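Local coordinates for protein dual function macrocyclase-peptidase POPB (Galerina marginata, PDB 5N4B) that cleaves peptides after proline residues and macrocyclises the toxin precursor in amanitin biosynthesis, at residues R379-E384 / P475-R480. The protein carries 1 engineered substitution. Residues are numbered along the deposited sequence; the frame is centred on the assembly and turned at random.
Sequences RNVKDE and PMFIVR
Phe477 carries its CG beside the backbone N (chi1 -65°), which sends the ring out from its strand to the tip of a beta hairpin, while Val381 holds CG1 anti to its own backbone N (chi1 -154°), an arrangement that lays that methyl beside the end of the ring. The valine meets the ring through two carbons: CB lies 3.8 Å from Phe477 CZ, and CG1 lies 3.8 Å from Phe477 CE2. A long, flat phenylalanine suits this place because it spans the distance to the hairpin tip. The other valine methyl, CG2, reaches Pro475, whose apolar ring offers it a hydrocarbon surface, with CG 4.3 Å away. Lys382 brings the aliphatic part of its chain to the phenylalanine ring, with CG 4.1 Å from CE1 of Phe477 and near the ring plane; its ammonium group goes on to a weak hydrogen bond with Gln463.

Asn380 and Val381 are the central pair of a type I' turn, closed by Lys382 N to Arg379 O (3.1 Å). Both have positive phi, which asparagine tolerates well but a beta-branched valine less readily. Just behind the turn, Arg379 grips Glu384 side-on, NE to OE2 (3.0 Å) and NH2 to OE1, linking the hairpin's two strands.

The hairpin belongs to the beta-propeller, and strand 473-481 to the mixed sheet of the alpha/beta-hydrolase domain, so the contact joins the two domains. Val381 O lies in the plane of the Phe477 ring, 3.6 Å from CZ, where the slightly positive ring edge suits a carbonyl oxygen. With no hydrogen bond between the two segments, their direct contact rests on apolar packing and this weak edge polarity.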
ATOM      1  N   ARG A 379      11.595  12.303  -9.677  1.00 10.04           N
ATOM      2  CA  ARG A 379      11.698  13.703 -10.047  1.00  9.96           C
ATOM      3  C   ARG A 379      10.364  14.072 -10.705  1.00 12.89           C
ATOM      4  O   ARG A 379       9.959  13.449 -11.707  1.00 12.62           O
ATOM      5  CB  ARG A 379      12.861  13.901 -11.028  1.00 13.93           C
ATOM      6  CG  ARG A 379      13.053  15.378 -11.357  1.00 17.89           C
ATOM      7  CD  ARG A 379      14.000  15.588 -12.569  1.00 25.00           C
ATOM      8  NE  ARG A 379      15.131  14.747 -12.363  1.00 27.85           N
ATOM      9  CZ  ARG A 379      16.131  15.004 -11.531  1.00 30.07           C
ATOM     10  NH1 ARG A 379      16.177  16.144 -10.841  1.00 35.11           N
ATOM     11  NH2 ARG A 379      17.093  14.075 -11.407  1.00 34.56           N
ATOM     12  N   ASN A 380       9.668  15.051 -10.140  1.00 12.20           N
ATOM     13  CA  ASN A 380       8.344  15.403 -10.651  1.00 14.05           C
ATOM     14  C   ASN A 380       7.435  14.166 -10.692  1.00 13.25           C
ATOM     15  O   ASN A 380       6.599  14.001 -11.571  1.00 14.33           O
ATOM     16  CB  ASN A 380       8.397  16.107 -12.011  1.00 16.44           C
ATOM     17  CG  ASN A 380       9.100  17.412 -11.981  1.00 24.95           C
ATOM     18  OD1 ASN A 380       9.990  17.681 -12.811  1.00 30.95           O
ATOM     19  ND2 ASN A 380       8.754  18.196 -11.043  1.00 22.52           N
ATOM     20  N   VAL A 381       7.555  13.311  -9.677  1.00 12.69           N
ATOM     21  CA  VAL A 381       6.714  12.145  -9.455  1.00 11.50           C
ATOM     22  C   VAL A 381       6.900  11.085 -10.520  1.00 13.27           C
ATOM     23  O   VAL A 381       6.048  10.188 -10.686  1.00 15.16           O
ATOM     24  CB  VAL A 381       5.228  12.536  -9.283  1.00 13.11           C
ATOM     25  CG1 VAL A 381       4.502  11.462  -8.443  1.00 15.10           C
ATOM     26  CG2 VAL A 381       5.060  13.893  -8.634  1.00 14.58           C
ATOM     27  N   LYS A 382       8.031  11.116 -11.205  1.00 12.40           N
ATOM     28  CA  LYS A 382       8.349  10.148 -12.243  1.00 13.13           C
ATOM     29  C   LYS A 382       9.752   9.598 -11.948  1.00 11.73           C
ATOM     30  O   LYS A 382      10.684  10.349 -11.646  1.00 11.08           O
ATOM     31  CB  LYS A 382       8.319  10.833 -13.608  1.00 14.44           C
ATOM     32  CG  LYS A 382       6.868  11.306 -13.993  1.00 15.68           C
ATOM     33  CD  LYS A 382       6.796  12.253 -15.163  1.00 17.44           C
ATOM     34  CE  LYS A 382       7.206  13.655 -14.777  1.00 25.15           C
ATOM     35  NZ  LYS A 382       7.237  14.473 -15.975  1.00 27.04           N
ATOM     36  N   ASP A 383       9.888   8.294 -12.005  1.00 10.72           N
ATOM     37  CA  ASP A 383      11.095   7.634 -11.565  1.00  9.06           C
ATOM     38  C   ASP A 383      12.166   7.591 -12.647  1.00  9.11           C
ATOM     39  O   ASP A 383      11.881   7.362 -13.837  1.00 12.00           O
ATOM     40  CB  ASP A 383      10.771   6.220 -11.087  1.00 10.21           C
ATOM     41  CG  ASP A 383      10.052   6.200  -9.751  1.00 11.81           C
ATOM     42  OD1 ASP A 383      10.044   7.228  -8.992  1.00 13.81           O
ATOM     43  OD2 ASP A 383       9.549   5.113  -9.346  1.00 12.25           O
ATOM     44  N   GLU A 384      13.409   7.754 -12.204  1.00 10.16           N
ATOM     45  CA  GLU A 384      14.604   7.736 -13.035  1.00 10.27           C
ATOM     46  C   GLU A 384      15.598   6.779 -12.395  1.00 10.72           C
ATOM     47  O   GLU A 384      15.778   6.783 -11.172  1.00 11.75           O
ATOM     48  CB  GLU A 384      15.212   9.118 -13.131  1.00 12.43           C
ATOM     49  CG  GLU A 384      14.220  10.185 -13.562  1.00 14.87           C
ATOM     50  CD  GLU A 384      14.832  11.577 -13.675  1.00 16.84           C
ATOM     51  OE1 GLU A 384      16.028  11.754 -13.321  1.00 19.43           O
ATOM     52  OE2 GLU A 384      14.135  12.502 -14.129  1.00 17.50           O
ATOM     53  N   PRO A 475       1.547  19.466  -9.061  1.00 11.66           N
ATOM     54  CA  PRO A 475       1.403  18.729 -10.327  1.00 10.67           C
ATOM     55  C   PRO A 475       0.303  17.689 -10.237  1.00  9.66           C
ATOM     56  O   PRO A 475      -0.049  17.207  -9.159  1.00 11.07           O
ATOM     57  CB  PRO A 475       2.756  18.016 -10.480  1.00 12.17           C
ATOM     58  CG  PRO A 475       3.115  17.743  -9.056  1.00  9.45           C
ATOM     59  CD  PRO A 475       2.587  18.856  -8.189  1.00 12.14           C
ATOM     60  N   MET A 476      -0.231  17.362 -11.401  1.00  9.40           N
ATOM     61  CA  MET A 476      -1.328  16.409 -11.506  1.00  9.47           C
ATOM     62  C   MET A 476      -1.159  15.619 -12.797  1.00 10.17           C
ATOM     63  O   MET A 476      -1.040  16.201 -13.883  1.00  9.95           O
ATOM     64  CB  MET A 476      -2.662  17.128 -11.544  1.00 10.46           C
ATOM     65  CG  MET A 476      -3.865  16.217 -11.758  1.00 10.56           C
ATOM     66  SD  MET A 476      -5.461  16.936 -11.249  1.00 11.91           S
ATOM     67  CE  MET A 476      -5.455  18.522 -12.070  1.00 17.17           C
ATOM     68  N   PHE A 477      -1.255  14.294 -12.701  1.00  8.76           N
ATOM     69  CA  PHE A 477      -1.300  13.459 -13.901  1.00  9.24           C
ATOM     70  C   PHE A 477      -2.712  13.428 -14.462  1.00  8.69           C
ATOM     71  O   PHE A 477      -3.689  13.355 -13.711  1.00  9.79           O
ATOM     72  CB  PHE A 477      -0.904  12.032 -13.570  1.00 10.15           C
ATOM     73  CG  PHE A 477       0.510  11.865 -13.115  1.00  9.55           C
ATOM     74  CD1 PHE A 477       1.569  12.130 -13.969  1.00 10.49           C
ATOM     75  CD2 PHE A 477       0.785  11.414 -11.843  1.00  9.35           C
ATOM     76  CE1 PHE A 477       2.887  11.931 -13.537  1.00 12.10           C
ATOM     77  CE2 PHE A 477       2.136  11.188 -11.430  1.00 10.29           C
ATOM     78  CZ  PHE A 477       3.140  11.455 -12.280  1.00 11.81           C
ATOM     79  N   ILE A 478      -2.814  13.536 -15.791  1.00  8.82           N
ATOM     80  CA  ILE A 478      -4.087  13.407 -16.497  1.00 10.51           C
ATOM     81  C   ILE A 478      -3.917  12.298 -17.521  1.00 10.92           C
ATOM     82  O   ILE A 478      -3.017  12.370 -18.371  1.00 12.12           O
ATOM     83  CB  ILE A 478      -4.522  14.725 -17.160  1.00 11.63           C
ATOM     84  CG1 ILE A 478      -4.764  15.770 -16.052  1.00 13.85           C
ATOM     85  CG2 ILE A 478      -5.777  14.507 -17.932  1.00 16.12           C
ATOM     86  CD1 ILE A 478      -5.282  17.165 -16.542  1.00 22.39           C
ATOM     87  N   VAL A 479      -4.785  11.294 -17.461  1.00  9.75           N
ATOM     88  CA  VAL A 479      -4.758  10.156 -18.371  1.00 10.23           C
ATOM     89  C   VAL A 479      -6.020  10.175 -19.215  1.00 10.76           C
ATOM     90  O   VAL A 479      -7.126  10.379 -18.687  1.00 10.01           O
ATOM     91  CB  VAL A 479      -4.642   8.812 -17.624  1.00  9.61           C
ATOM     92  CG1 VAL A 479      -4.461   7.676 -18.611  1.00 12.91           C
ATOM     93  CG2 VAL A 479      -3.491   8.868 -16.632  1.00 11.67           C
ATOM     94  N   ARG A 480      -5.866   9.903 -20.524  1.00 12.14           N
ATOM     95  CA  ARG A 480      -7.021   9.857 -21.426  1.00 12.76           C
ATOM     96  C   ARG A 480      -6.791   8.829 -22.526  1.00 11.16           C
ATOM     97  O   ARG A 480      -5.657   8.507 -22.882  1.00 14.14           O
ATOM     98  CB  ARG A 480      -7.301  11.224 -22.046  1.00 14.99           C
ATOM     99  CG  ARG A 480      -6.172  11.753 -22.934  1.00 15.59           C
ATOM    100  CD  ARG A 480      -6.578  12.897 -23.803  1.00 18.12           C
ATOM    101  NE  ARG A 480      -5.403  13.548 -24.342  1.00 20.28           N
ATOM    102  CZ  ARG A 480      -5.479  14.673 -25.038  1.00 31.44           C
ATOM    103  NH1 ARG A 480      -6.663  15.202 -25.328  1.00 29.98           N
ATOM    104  NH2 ARG A 480      -4.378  15.258 -25.459  1.00 29.95           N
TER